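Local coordinates for 5-formyl-3-hydroxy-2-methylpyridine 4-carboxylate 5-dehydrogenase (Mesorhizobium japonicum MAFF 303099, PDB 4OM8), which catalyses the NAD-dependent oxidation of a pyridine aldehyde in vitamin B6 degradation and can also reduce the same aldehyde to 4-pyridoxate with NADH, at residues V87-I91 against S92-D96; S113-S116 against G117-I120; I164-L167 against I168-I171. All blocks are in the same frame, centred on the assembly; numbering follows the deposited sequence.

Contact 1: V87-I91 against S92-D96; sequences VPENI and SIKAD. With NAD (nicotinamide-adenine-dinucleotide), chain C.
Lys94 NZ is gripped from several sides. Lys94 NZ donates to Pro88 O at 2.9 Å, arriving from above the carbonyl plane, 63° out of it. Lys94 NZ lies 2.8 Å from Val87 O. On the cofactor side Lys94 NZ donates to the ribose hydroxyl O3D of NAD at 3.0 Å. The chain of Lys94 runs extended and then turns at its last torsion (chi4 -56°), which brings NZ back to these oxygens. Glu85 gives the ammonium a salt bridge. The carboxylate of Glu89 adds only a long one, but Glu89 OE2 accepts from NAD O3D at 2.8 Å. One ribose hydroxyl is held by a lysine and a glutamate together. Glu89 OE1 is hydrogen-bonded to the backbone N of Gly117.

This is the loop after strand 82-85 and the first turns of helix 91-102 in the Rossmann domain, at the C-terminal end of that strand, where NAD binds. Asn90 is the N-cap of the helix. Asn90 OD1 accepts from Ser92 OG at 2.6 Å and, weakly, from the backbone N of Ser92 and of Ile93. With CG anti to the backbone N (chi1 179°), the side chain of Asn90 crosses that of Ile93 at about a right angle, its CG near Ile93 CG1. Ile93 CG2 touches Val87 CG2 at 3.9 Å, and both side chains border the adenine. Pro88 CD approaches NAD C8A to 3.3 Å.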
ATOM      1  N   VAL A  87      25.967  -1.207   7.984  1.00 11.18           N
ATOM      2  CA  VAL A  87      26.778  -2.260   7.368  1.00 13.14           C
ATOM      3  C   VAL A  87      25.869  -3.483   7.124  1.00 15.61           C
ATOM      4  O   VAL A  87      24.679  -3.416   7.418  1.00 14.77           O
ATOM      5  CB  VAL A  87      28.024  -2.587   8.253  1.00 11.84           C
ATOM      6  CG1 VAL A  87      28.856  -1.314   8.484  1.00 13.09           C
ATOM      7  CG2 VAL A  87      27.625  -3.277   9.564  1.00 11.99           C
ATOM      8  N   PRO A  88      26.403  -4.588   6.553  1.00 15.50           N
ATOM      9  CA  PRO A  88      25.496  -5.699   6.233  1.00 15.98           C
ATOM     10  C   PRO A  88      24.707  -6.239   7.415  1.00 16.01           C
ATOM     11  O   PRO A  88      25.072  -6.075   8.589  1.00 15.60           O
ATOM     12  CB  PRO A  88      26.441  -6.779   5.700  1.00 20.37           C
ATOM     13  CG  PRO A  88      27.559  -6.012   5.087  1.00 22.05           C
ATOM     14  CD  PRO A  88      27.732  -4.791   5.950  1.00 17.01           C
ATOM     15  N   GLU A  89      23.610  -6.899   7.068  1.00 15.82           N
ATOM     16  CA  GLU A  89      22.699  -7.484   8.034  1.00 15.90           C
ATOM     17  C   GLU A  89      23.277  -8.777   8.626  1.00 18.04           C
ATOM     18  O   GLU A  89      22.875  -9.891   8.280  1.00 19.93           O
ATOM     19  CB  GLU A  89      21.351  -7.724   7.360  1.00 19.15           C
ATOM     20  CG  GLU A  89      20.251  -8.042   8.323  1.00 17.56           C
ATOM     21  CD  GLU A  89      19.693  -6.809   9.010  1.00 16.43           C
ATOM     22  OE1 GLU A  89      18.468  -6.797   9.220  1.00 17.15           O
ATOM     23  OE2 GLU A  89      20.465  -5.873   9.352  1.00 13.73           O
ATOM     24  N   ASN A  90      24.239  -8.606   9.519  1.00 15.91           N
ATOM     25  CA  ASN A  90      25.033  -9.695  10.069  1.00 17.96           C
ATOM     26  C   ASN A  90      25.529  -9.214  11.420  1.00 19.53           C
ATOM     27  O   ASN A  90      26.279  -8.246  11.484  1.00 16.23           O
ATOM     28  CB  ASN A  90      26.190 -10.038   9.112  1.00 18.83           C
ATOM     29  CG  ASN A  90      27.094 -11.156   9.619  1.00 26.68           C
ATOM     30  OD1 ASN A  90      27.373 -11.279  10.810  1.00 27.58           O
ATOM     31  ND2 ASN A  90      27.571 -11.976   8.689  1.00 34.35           N
ATOM     32  N   ILE A  91      25.097  -9.857  12.500  1.00 15.86           N
ATOM     33  CA  ILE A  91      25.364  -9.300  13.820  1.00 13.83           C
ATOM     34  C   ILE A  91      26.858  -9.327  14.159  1.00 17.18           C
ATOM     35  O   ILE A  91      27.337  -8.459  14.881  1.00 17.13           O
ATOM     36  CB  ILE A  91      24.548 -10.028  14.911  1.00 19.36           C
ATOM     37  CG1 ILE A  91      24.641  -9.275  16.239  1.00 23.24           C
ATOM     38  CG2 ILE A  91      24.996 -11.481  15.051  1.00 21.46           C
ATOM     39  CD1 ILE A  91      23.665  -9.757  17.277  1.00 26.63           C
ATOM     40  N   SER A  92      27.608 -10.284  13.612  1.00 17.27           N
ATOM     41  CA  SER A  92      29.045 -10.315  13.880  1.00 17.31           C
ATOM     42  C   SER A  92      29.740  -9.106  13.240  1.00 15.70           C
ATOM     43  O   SER A  92      30.621  -8.498  13.858  1.00 17.63           O
ATOM     44  CB  SER A  92      29.675 -11.619  13.384  1.00 25.87           C
ATOM     45  OG  SER A  92      29.673 -11.689  11.971  1.00 39.15           O
ATOM     46  N   ILE A  93      29.334  -8.745  12.021  1.00 17.26           N
ATOM     47  CA  ILE A  93      29.914  -7.571  11.364  1.00 14.48           C
ATOM     48  C   ILE A  93      29.507  -6.287  12.099  1.00 15.80           C
ATOM     49  O   ILE A  93      30.335  -5.406  12.311  1.00 14.59           O
ATOM     50  CB  ILE A  93      29.506  -7.479   9.878  1.00 15.64           C
ATOM     51  CG1 ILE A  93      29.986  -8.729   9.131  1.00 21.42           C
ATOM     52  CG2 ILE A  93      30.096  -6.236   9.231  1.00 20.39           C
ATOM     53  CD1 ILE A  93      29.711  -8.696   7.638  1.00 22.24           C
ATOM     54  N   LYS A  94      28.240  -6.183  12.499  1.00 13.30           N
ATOM     55  CA  LYS A  94      27.801  -4.992  13.231  1.00 12.26           C
ATOM     56  C   LYS A  94      28.534  -4.875  14.570  1.00 12.89           C
ATOM     57  O   LYS A  94      28.979  -3.785  14.951  1.00 12.81           O
ATOM     58  CB  LYS A  94      26.286  -5.011  13.438  1.00 10.23           C
ATOM     59  CG  LYS A  94      25.482  -4.987  12.128  1.00 11.54           C
ATOM     60  CD  LYS A  94      24.004  -4.732  12.374  1.00 12.34           C
ATOM     61  CE  LYS A  94      23.202  -4.864  11.091  1.00 13.69           C
ATOM     62  NZ  LYS A  94      23.698  -3.971   9.996  1.00 11.96           N
ATOM     63  N   ALA A  95      28.697  -6.002  15.264  1.00 13.86           N
ATOM     64  CA  ALA A  95      29.428  -6.002  16.520  1.00 14.56           C
ATOM     65  C   ALA A  95      30.875  -5.570  16.322  1.00 14.06           C
ATOM     66  O   ALA A  95      31.417  -4.869  17.168  1.00 12.90           O
ATOM     67  CB  ALA A  95      29.371  -7.375  17.173  1.00 14.78           C
ATOM     68  N   ASP A  96      31.491  -5.992  15.218  0.98 14.34           N
ATOM     69  CA  ASP A  96      32.847  -5.553  14.876  0.58 16.83           C
ATOM     70  C   ASP A  96      32.911  -4.037  14.776  1.00 15.97           C
ATOM     71  O   ASP A  96      33.842  -3.405  15.285  0.93 15.67           O
ATOM     72  CB  ASP A  96      33.314  -6.163  13.551  0.58 19.60           C
ATOM     73  CG  ASP A  96      33.607  -7.645  13.652  0.58 19.88           C
ATOM     74  OD1 ASP A  96      33.863  -8.134  14.771  0.58 22.96           O
ATOM     75  OD2 ASP A  96      33.590  -8.321  12.601  0.58 25.95           O
TER
HETATM   76  PA  NAD C 402      24.641  -3.042   1.245  0.74 14.21           P
HETATM   77  O1A NAD C 402      25.098  -4.491   1.212  0.74 16.80           O
HETATM   78  O2A NAD C 402      24.137  -2.366  -0.020  0.74 12.72           O
HETATM   79  O5B NAD C 402      25.855  -2.163   1.829  0.74 16.41           O
HETATM   80  C5B NAD C 402      26.627  -2.582   2.955  0.74 13.93           C
HETATM   81  C4B NAD C 402      27.928  -1.794   2.941  0.74 13.34           C
HETATM   82  O4B NAD C 402      28.628  -2.010   4.167  0.74 15.33           O
HETATM   83  C3B NAD C 402      28.841  -2.252   1.804  0.74 13.40           C
HETATM   84  O3B NAD C 402      29.202  -1.138   0.979  0.74 14.85           O
HETATM   85  C2B NAD C 402      30.044  -2.848   2.524  0.74 16.35           C
HETATM   86  O2B NAD C 402      31.293  -2.683   1.835  0.74 14.01           O
HETATM   87  C1B NAD C 402      30.022  -2.086   3.834  0.74 16.90           C
HETATM   88  N9A NAD C 402      30.744  -2.709   4.957  0.74 15.61           N
HETATM   89  C8A NAD C 402      30.871  -4.016   5.241  0.74 15.88           C
HETATM   90  N7A NAD C 402      31.588  -4.191   6.379  0.74 16.06           N
HETATM   91  C5A NAD C 402      31.924  -2.975   6.840  0.74 14.95           C
HETATM   92  C6A NAD C 402      32.675  -2.435   7.987  0.74 15.32           C
HETATM   93  N6A NAD C 402      33.232  -3.254   8.913  0.74 18.27           N
HETATM   94  N1A NAD C 402      32.791  -1.093   8.084  0.74 16.13           N
HETATM   95  C2A NAD C 402      32.251  -0.262   7.177  0.74 16.15           C
HETATM   96  N3A NAD C 402      31.556  -0.684   6.108  0.74 14.11           N
HETATM   97  C4A NAD C 402      31.370  -2.005   5.894  0.74 13.08           C
HETATM   98  O3  NAD C 402      23.586  -2.928   2.459  0.74 13.31           O
HETATM   99  PN  NAD C 402      22.329  -1.926   2.552  0.74 14.51           P
HETATM  100  O1N NAD C 402      21.200  -2.452   1.686  0.74 16.11           O
HETATM  101  O2N NAD C 402      22.749  -0.483   2.395  0.74 12.97           O
HETATM  102  O5D NAD C 402      21.882  -2.141   4.076  0.74 13.40           O
HETATM  103  C5D NAD C 402      22.723  -1.757   5.172  0.74 12.98           C
HETATM  104  C4D NAD C 402      21.924  -1.950   6.455  0.74 11.07           C
HETATM  105  O4D NAD C 402      20.712  -1.213   6.324  0.74 13.77           O
HETATM  106  C3D NAD C 402      21.513  -3.397   6.679  0.74 12.55           C
HETATM  107  O3D NAD C 402      21.419  -3.594   8.093  0.74 13.17           O
HETATM  108  C2D NAD C 402      20.116  -3.479   6.093  0.74 12.44           C
HETATM  109  O2D NAD C 402      19.315  -4.471   6.741  0.74 12.12           O
HETATM  110  C1D NAD C 402      19.580  -2.090   6.393  0.74 12.46           C
HETATM  111  N1N NAD C 402      18.531  -1.616   5.475  0.74 13.62           N
HETATM  112  C2N NAD C 402      18.493  -1.965   4.173  0.74 14.64           C
HETATM  113  C3N NAD C 402      17.483  -1.464   3.346  0.74 13.56           C
HETATM  114  C7N NAD C 402      17.359  -1.842   1.894  0.74 19.73           C
HETATM  115  O7N NAD C 402      18.328  -2.171   1.227  0.74 18.88           O
HETATM  116  N7N NAD C 402      16.134  -1.823   1.370  0.74 12.90           N
HETATM  117  C4N NAD C 402      16.528  -0.602   3.872  0.74 16.05           C
HETATM  118  C5N NAD C 402      16.603  -0.251   5.212  0.74 13.97           C
HETATM  119  C6N NAD C 402      17.628  -0.770   5.990  0.74 12.66           C

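Contact 2: S113-S116 against G117-I120; sequences SDTS and GIPI. With NAD (nicotinamide-adenine-dinucleotide), chain C.
Thr115 and Gly117 have the most surface buried here, and Thr115 OG1 joins them. This is the loop that follows strand 110-113 of the Rossmann sheet and leads into helix 120-123. It turns beside the nicotinamide ribose of NAD.

Thr115 OG1 accepts from the backbone N of Ile118 at 3.1 Å, with an N-H...O angle of 158°. The backbone N of Gly117 reaches Thr115 OG1 only weakly, at 3.4 Å. The hydroxyl stands anti to its own backbone N (chi1 -175°), which sets OG1 within bonding distance of the amides of Gly117 and Ile118. Thr115 CG2 packs against Ile120 CD1 at 3.8 Å, and the two side chains run past each other in opposite directions. Ile118 CB comes within 3.4 Å of Thr115 OG1, so the hydroxyl is covered by carbon as well as held by backbone amides.

The carboxylate of Glu89, from the loop before helix 91-102, spans the bend: its OE2 is hydrogen-bonded to Thr115 OG1, and the backbone N of Gly117 has its stronger partner in OE1.

Next to Gly117, the hydroxyl of Ser116 lies between the nicotinamide ring and His137. Ser116 OG is hydrogen-bonded to NE2 of this histidine, which is inferred to be important for catalysis. Upstream, Ser113 OG accepts from the backbone N of Thr115 at 3.0 Å and forms an ST turn. Ser113 OG is also hydrogen-bonded to Glu85 OE1. At the nicotinamide, Ser116 OG lies 3.4 Å from ring atom C6N of NAD. Asp114 O approaches NAD C6N to 3.2 Å.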
ATOM      1  N   SER A 113      21.494   2.038  14.606  1.00  9.40           N
ATOM      2  CA  SER A 113      21.603   1.042  13.548  1.00  8.87           C
ATOM      3  C   SER A 113      20.473   1.187  12.550  1.00  9.37           C
ATOM      4  O   SER A 113      19.321   1.382  12.942  1.00 11.24           O
ATOM      5  CB  SER A 113      21.576  -0.374  14.120  1.00  8.63           C
ATOM      6  OG  SER A 113      21.669  -1.326  13.065  1.00  9.66           O
ATOM      7  N   ASP A 114      20.810   1.030  11.268  1.00  9.48           N
ATOM      8  CA  ASP A 114      19.830   0.992  10.183  1.00  9.88           C
ATOM      9  C   ASP A 114      19.268  -0.419   9.979  1.00 10.31           C
ATOM     10  O   ASP A 114      18.522  -0.645   9.024  1.00 11.09           O
ATOM     11  CB  ASP A 114      20.487   1.495   8.887  1.00  8.65           C
ATOM     12  CG  ASP A 114      19.487   1.860   7.791  1.00 11.18           C
ATOM     13  OD1 ASP A 114      18.344   2.230   8.093  1.00 11.32           O
ATOM     14  OD2 ASP A 114      19.902   1.841   6.613  1.00 11.76           O
ATOM     15  N   THR A 115      19.592  -1.355  10.877  1.00 10.87           N
ATOM     16  CA  THR A 115      19.163  -2.747  10.717  1.00  9.84           C
ATOM     17  C   THR A 115      17.658  -2.879  10.475  1.00 11.03           C
ATOM     18  O   THR A 115      16.849  -2.146  11.042  1.00 10.82           O
ATOM     19  CB  THR A 115      19.537  -3.606  11.942  1.00 10.51           C
ATOM     20  OG1 THR A 115      19.197  -4.979  11.675  1.00 11.24           O
ATOM     21  CG2 THR A 115      18.785  -3.135  13.189  1.00 10.93           C
ATOM     22  N   SER A 116      17.293  -3.830   9.623  1.00 12.73           N
ATOM     23  CA  SER A 116      15.886  -4.163   9.436  1.00 13.20           C
ATOM     24  C   SER A 116      15.428  -5.298  10.357  1.00 12.48           C
ATOM     25  O   SER A 116      14.295  -5.293  10.834  1.00 15.79           O
ATOM     26  CB  SER A 116      15.630  -4.543   7.976  1.00 13.40           C
ATOM     27  OG  SER A 116      15.839  -3.434   7.119  1.00 16.30           O
ATOM     28  N   GLY A 117      16.296  -6.271  10.604  1.00 13.34           N
ATOM     29  CA  GLY A 117      15.843  -7.504  11.225  1.00 14.68           C
ATOM     30  C   GLY A 117      16.567  -8.005  12.453  1.00 14.96           C
ATOM     31  O   GLY A 117      16.203  -9.042  13.001  1.00 15.31           O
ATOM     32  N   ILE A 118      17.600  -7.288  12.887  1.00 12.80           N
ATOM     33  CA  ILE A 118      18.304  -7.679  14.098  1.00 14.52           C
ATOM     34  C   ILE A 118      17.786  -6.845  15.267  1.00 13.37           C
ATOM     35  O   ILE A 118      17.753  -5.621  15.185  1.00 13.77           O
ATOM     36  CB  ILE A 118      19.817  -7.504  13.930  1.00 13.68           C
ATOM     37  CG1 ILE A 118      20.289  -8.296  12.699  1.00 11.98           C
ATOM     38  CG2 ILE A 118      20.547  -7.950  15.197  1.00 13.02           C
ATOM     39  CD1 ILE A 118      21.713  -8.015  12.277  1.00 14.72           C
ATOM     40  N   PRO A 119      17.367  -7.503  16.361  1.00 13.44           N
ATOM     41  CA  PRO A 119      16.809  -6.738  17.480  1.00 12.23           C
ATOM     42  C   PRO A 119      17.796  -5.725  18.031  1.00 11.42           C
ATOM     43  O   PRO A 119      18.988  -6.026  18.176  1.00 11.93           O
ATOM     44  CB  PRO A 119      16.501  -7.808  18.537  1.00 15.19           C
ATOM     45  CG  PRO A 119      16.436  -9.085  17.791  1.00 21.81           C
ATOM     46  CD  PRO A 119      17.339  -8.956  16.606  1.00 14.24           C
ATOM     47  N   ILE A 120      17.307  -4.527  18.319  1.00 11.44           N
ATOM     48  CA  ILE A 120      18.165  -3.495  18.895  1.00  9.98           C
ATOM     49  C   ILE A 120      18.685  -3.996  20.238  1.00 11.03           C
ATOM     50  O   ILE A 120      19.808  -3.699  20.637  1.00 11.74           O
ATOM     51  CB  ILE A 120      17.402  -2.162  19.066  1.00  9.60           C
ATOM     52  CG1 ILE A 120      16.769  -1.729  17.730  1.00 10.23           C
ATOM     53  CG2 ILE A 120      18.324  -1.072  19.580  1.00 11.00           C
ATOM     54  CD1 ILE A 120      17.726  -1.764  16.533  1.00 12.51           C
TER
HETATM   55  PA  NAD C 402      24.641  -3.042   1.245  0.74 14.21           P
HETATM   56  O1A NAD C 402      25.098  -4.491   1.212  0.74 16.80           O
HETATM   57  O2A NAD C 402      24.137  -2.366  -0.020  0.74 12.72           O
HETATM   58  O5B NAD C 402      25.855  -2.163   1.829  0.74 16.41           O
HETATM   59  C5B NAD C 402      26.627  -2.582   2.955  0.74 13.93           C
HETATM   60  C4B NAD C 402      27.928  -1.794   2.941  0.74 13.34           C
HETATM   61  O4B NAD C 402      28.628  -2.010   4.167  0.74 15.33           O
HETATM   62  C3B NAD C 402      28.841  -2.252   1.804  0.74 13.40           C
HETATM   63  O3B NAD C 402      29.202  -1.138   0.979  0.74 14.85           O
HETATM   64  C2B NAD C 402      30.044  -2.848   2.524  0.74 16.35           C
HETATM   65  O2B NAD C 402      31.293  -2.683   1.835  0.74 14.01           O
HETATM   66  C1B NAD C 402      30.022  -2.086   3.834  0.74 16.90           C
HETATM   67  N9A NAD C 402      30.744  -2.709   4.957  0.74 15.61           N
HETATM   68  C8A NAD C 402      30.871  -4.016   5.241  0.74 15.88           C
HETATM   69  N7A NAD C 402      31.588  -4.191   6.379  0.74 16.06           N
HETATM   70  C5A NAD C 402      31.924  -2.975   6.840  0.74 14.95           C
HETATM   71  C6A NAD C 402      32.675  -2.435   7.987  0.74 15.32           C
HETATM   72  N6A NAD C 402      33.232  -3.254   8.913  0.74 18.27           N
HETATM   73  N1A NAD C 402      32.791  -1.093   8.084  0.74 16.13           N
HETATM   74  C2A NAD C 402      32.251  -0.262   7.177  0.74 16.15           C
HETATM   75  N3A NAD C 402      31.556  -0.684   6.108  0.74 14.11           N
HETATM   76  C4A NAD C 402      31.370  -2.005   5.894  0.74 13.08           C
HETATM   77  O3  NAD C 402      23.586  -2.928   2.459  0.74 13.31           O
HETATM   78  PN  NAD C 402      22.329  -1.926   2.552  0.74 14.51           P
HETATM   79  O1N NAD C 402      21.200  -2.452   1.686  0.74 16.11           O
HETATM   80  O2N NAD C 402      22.749  -0.483   2.395  0.74 12.97           O
HETATM   81  O5D NAD C 402      21.882  -2.141   4.076  0.74 13.40           O
HETATM   82  C5D NAD C 402      22.723  -1.757   5.172  0.74 12.98           C
HETATM   83  C4D NAD C 402      21.924  -1.950   6.455  0.74 11.07           C
HETATM   84  O4D NAD C 402      20.712  -1.213   6.324  0.74 13.77           O
HETATM   85  C3D NAD C 402      21.513  -3.397   6.679  0.74 12.55           C
HETATM   86  O3D NAD C 402      21.419  -3.594   8.093  0.74 13.17           O
HETATM   87  C2D NAD C 402      20.116  -3.479   6.093  0.74 12.44           C
HETATM   88  O2D NAD C 402      19.315  -4.471   6.741  0.74 12.12           O
HETATM   89  C1D NAD C 402      19.580  -2.090   6.393  0.74 12.46           C
HETATM   90  N1N NAD C 402      18.531  -1.616   5.475  0.74 13.62           N
HETATM   91  C2N NAD C 402      18.493  -1.965   4.173  0.74 14.64           C
HETATM   92  C3N NAD C 402      17.483  -1.464   3.346  0.74 13.56           C
HETATM   93  C7N NAD C 402      17.359  -1.842   1.894  0.74 19.73           C
HETATM   94  O7N NAD C 402      18.328  -2.171   1.227  0.74 18.88           O
HETATM   95  N7N NAD C 402      16.134  -1.823   1.370  0.74 12.90           N
HETATM   96  C4N NAD C 402      16.528  -0.602   3.872  0.74 16.05           C
HETATM   97  C5N NAD C 402      16.603  -0.251   5.212  0.74 13.97           C
HETATM   98  C6N NAD C 402      17.628  -0.770   5.990  0.74 12.66           C

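Contact 3: I164-L167 against I168-I171; sequences IRDL and IRSI
In the conformer given for Arg169, one of two, Asp166 OD1 meets Arg169 NH2 at 2.9 Å in a salt bridge. The contacts of this guanidinium hold for that conformer alone and are otherwise doubtful. The hydrogen bond within the salt bridge is weak, at 121°. The carboxylate and guanidinium planes stand nearly perpendicular. CZ of Arg165 lies over one face of the Arg169 guanidinium, offset toward the rim, with the planes 63° apart. Arg165 NH1 comes within 3.2 Å of Arg169 NH2. This close pair of like charges is partly bridged by a water, which accepts from Arg165 NH1 at 3.0 Å and from Arg169 NH1 at 2.9 Å. The nearby Asp166 carboxylate would probably also ease the repulsion. Arg165 reaches the spot with an extended chain, while Arg169 bends at chi3 (22°).

All of this sits on the exposed side of helix 158-170, the helix of the beta-alpha-beta unit between strands 147-151 and 174-178. The opposite character appears at Ile164 and Ile168, which are buried one turn apart. Ile164 CG2 touches Ile168 CD1 at 3.8 Å, and both side chains lie on Val150 of the sheet. Backbone bonds from Ile168 N to Ile164 O and from Arg169 N to Arg165 O set the spacing of these pairs. Further along, Ser170 OG donates to Leu167 O at 2.7 Å. The backbone N of Ile171 reaches that carbonyl only weakly.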
ATOM      1  N   ILE A 164      16.608  11.322  18.793  1.00 12.02           N
ATOM      2  CA  ILE A 164      16.605  10.941  17.380  1.00 11.14           C
ATOM      3  C   ILE A 164      15.267  11.297  16.712  1.00 10.62           C
ATOM      4  O   ILE A 164      15.248  11.777  15.578  1.00 10.05           O
ATOM      5  CB  ILE A 164      16.931   9.440  17.230  1.00 10.56           C
ATOM      6  CG1 ILE A 164      18.367   9.182  17.697  1.00 14.27           C
ATOM      7  CG2 ILE A 164      16.716   8.957  15.796  1.00 13.42           C
ATOM      8  CD1 ILE A 164      19.426   9.990  16.951  1.00 13.76           C
ATOM      9  N   ARG A 165      14.147  11.090  17.409  1.00 12.58           N
ATOM     10  CA  ARG A 165      12.847  11.555  16.904  1.00 10.61           C
ATOM     11  C   ARG A 165      12.920  13.033  16.567  1.00 12.21           C
ATOM     12  O   ARG A 165      12.499  13.458  15.503  1.00 10.98           O
ATOM     13  CB  ARG A 165      11.735  11.315  17.930  1.00 13.56           C
ATOM     14  CG  ARG A 165      10.412  11.996  17.582  1.00 13.45           C
ATOM     15  CD  ARG A 165       9.321  11.676  18.597  1.00 15.57           C
ATOM     16  NE  ARG A 165       8.070  12.370  18.276  1.00 18.66           N
ATOM     17  CZ  ARG A 165       7.768  13.602  18.683  1.00 19.93           C
ATOM     18  NH1 ARG A 165       8.612  14.289  19.447  1.00 19.77           N
ATOM     19  NH2 ARG A 165       6.605  14.148  18.342  1.00 23.72           N
ATOM     20  N   ASP A 166      13.491  13.802  17.489  1.00 11.61           N
ATOM     21  CA  ASP A 166      13.600  15.251  17.337  1.00 12.47           C
ATOM     22  C   ASP A 166      14.504  15.649  16.174  1.00 12.11           C
ATOM     23  O   ASP A 166      14.184  16.559  15.414  1.00 12.53           O
ATOM     24  CB  ASP A 166      14.124  15.865  18.641  1.00 11.38           C
ATOM     25  CG  ASP A 166      14.116  17.367  18.611  1.00 14.07           C
ATOM     26  OD1 ASP A 166      13.033  17.942  18.384  1.00 14.62           O
ATOM     27  OD2 ASP A 166      15.197  17.959  18.813  1.00 16.27           O
ATOM     28  N   LEU A 167      15.630  14.954  16.028  1.00 11.95           N
ATOM     29  CA  LEU A 167      16.543  15.219  14.917  1.00 11.87           C
ATOM     30  C   LEU A 167      15.832  15.044  13.577  1.00 12.52           C
ATOM     31  O   LEU A 167      15.933  15.875  12.679  1.00 11.25           O
ATOM     32  CB  LEU A 167      17.758  14.285  14.995  1.00 11.65           C
ATOM     33  CG  LEU A 167      18.711  14.349  13.800  1.00 13.33           C
ATOM     34  CD1 LEU A 167      19.414  15.719  13.739  0.93 13.81           C
ATOM     35  CD2 LEU A 167      19.723  13.201  13.815  1.00 16.22           C
ATOM     36  N   ILE A 168      15.102  13.945  13.463  1.00 10.68           N
ATOM     37  CA  ILE A 168      14.382  13.623  12.241  1.00  9.32           C
ATOM     38  C   ILE A 168      13.344  14.698  11.926  1.00 10.18           C
ATOM     39  O   ILE A 168      13.277  15.182  10.795  1.00 11.83           O
ATOM     40  CB  ILE A 168      13.729  12.219  12.369  1.00 10.25           C
ATOM     41  CG1 ILE A 168      14.826  11.145  12.454  1.00 12.56           C
ATOM     42  CG2 ILE A 168      12.821  11.929  11.180  1.00 12.50           C
ATOM     43  CD1 ILE A 168      14.329   9.771  12.917  1.00 10.43           C
ATOM     44  N   ARG A 169      12.540  15.078  12.918  1.00 11.31           N
ATOM     45  CA  ARG A 169      11.564  16.147  12.735  0.51 12.97           C
ATOM     46  C   ARG A 169      12.238  17.477  12.367  1.00 11.31           C
ATOM     47  O   ARG A 169      11.750  18.217  11.508  1.00 15.30           O
ATOM     48  CB  ARG A 169      10.734  16.297  14.011  0.51 15.77           C
ATOM     49  CG  ARG A 169       9.452  17.087  13.892  0.51 18.43           C
ATOM     50  CD  ARG A 169       8.770  17.131  15.255  0.51 20.85           C
ATOM     51  NE  ARG A 169       9.743  16.885  16.316  0.51 26.47           N
ATOM     52  CZ  ARG A 169       9.479  16.930  17.617  0.51 30.62           C
ATOM     53  NH1 ARG A 169       8.251  17.216  18.037  0.51 32.03           N
ATOM     54  NH2 ARG A 169      10.446  16.683  18.498  0.51 21.69           N
ATOM     55  N   SER A 170      13.358  17.775  13.019  1.00 13.56           N
ATOM     56  CA  SER A 170      14.025  19.066  12.807  1.00 12.66           C
ATOM     57  C   SER A 170      14.468  19.313  11.376  1.00 14.03           C
ATOM     58  O   SER A 170      14.621  20.462  10.975  1.00 17.56           O
ATOM     59  CB  SER A 170      15.240  19.206  13.724  1.00 11.77           C
ATOM     60  OG  SER A 170      16.350  18.471  13.239  1.00 15.59           O
ATOM     61  N   ILE A 171      14.699  18.257  10.605  1.00 12.13           N
ATOM     62  CA  ILE A 171      15.111  18.447   9.224  1.00 11.79           C
ATOM     63  C   ILE A 171      13.961  18.176   8.246  1.00 11.46           C
ATOM     64  O   ILE A 171      14.169  18.113   7.042  1.00 14.24           O
ATOM     65  CB  ILE A 171      16.332  17.575   8.863  1.00 12.48           C
ATOM     66  CG1 ILE A 171      16.011  16.080   8.997  1.00 13.53           C
ATOM     67  CG2 ILE A 171      17.540  17.951   9.731  1.00 12.67           C
ATOM     68  CD1 ILE A 171      17.144  15.186   8.512  1.00 15.80           C
TER
HETATM   69  O   HOH W   1       8.483  16.927  20.933  1.00 24.95           O

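The three contacts follow one another along the chain without nesting or crossing, all within the NAD-binding domain. Contact 1 comes first, where the loop after strand 82-85 enters helix 91-102. Contact 2 closes the next such loop, between strand 110-113 and helix 120-123. These two meet in space through the Glu89 carboxylate and through Lys94 CE on Ile118 CD1, 3.7 Å apart, and both border NAD. Contact 3 stands apart on helix 158-170, with its nearest atoms about 16 Å from contact 1 and about 8 Å from contact 2. It touches no cofactor and belongs to the last beta-alpha-beta unit of the sheet.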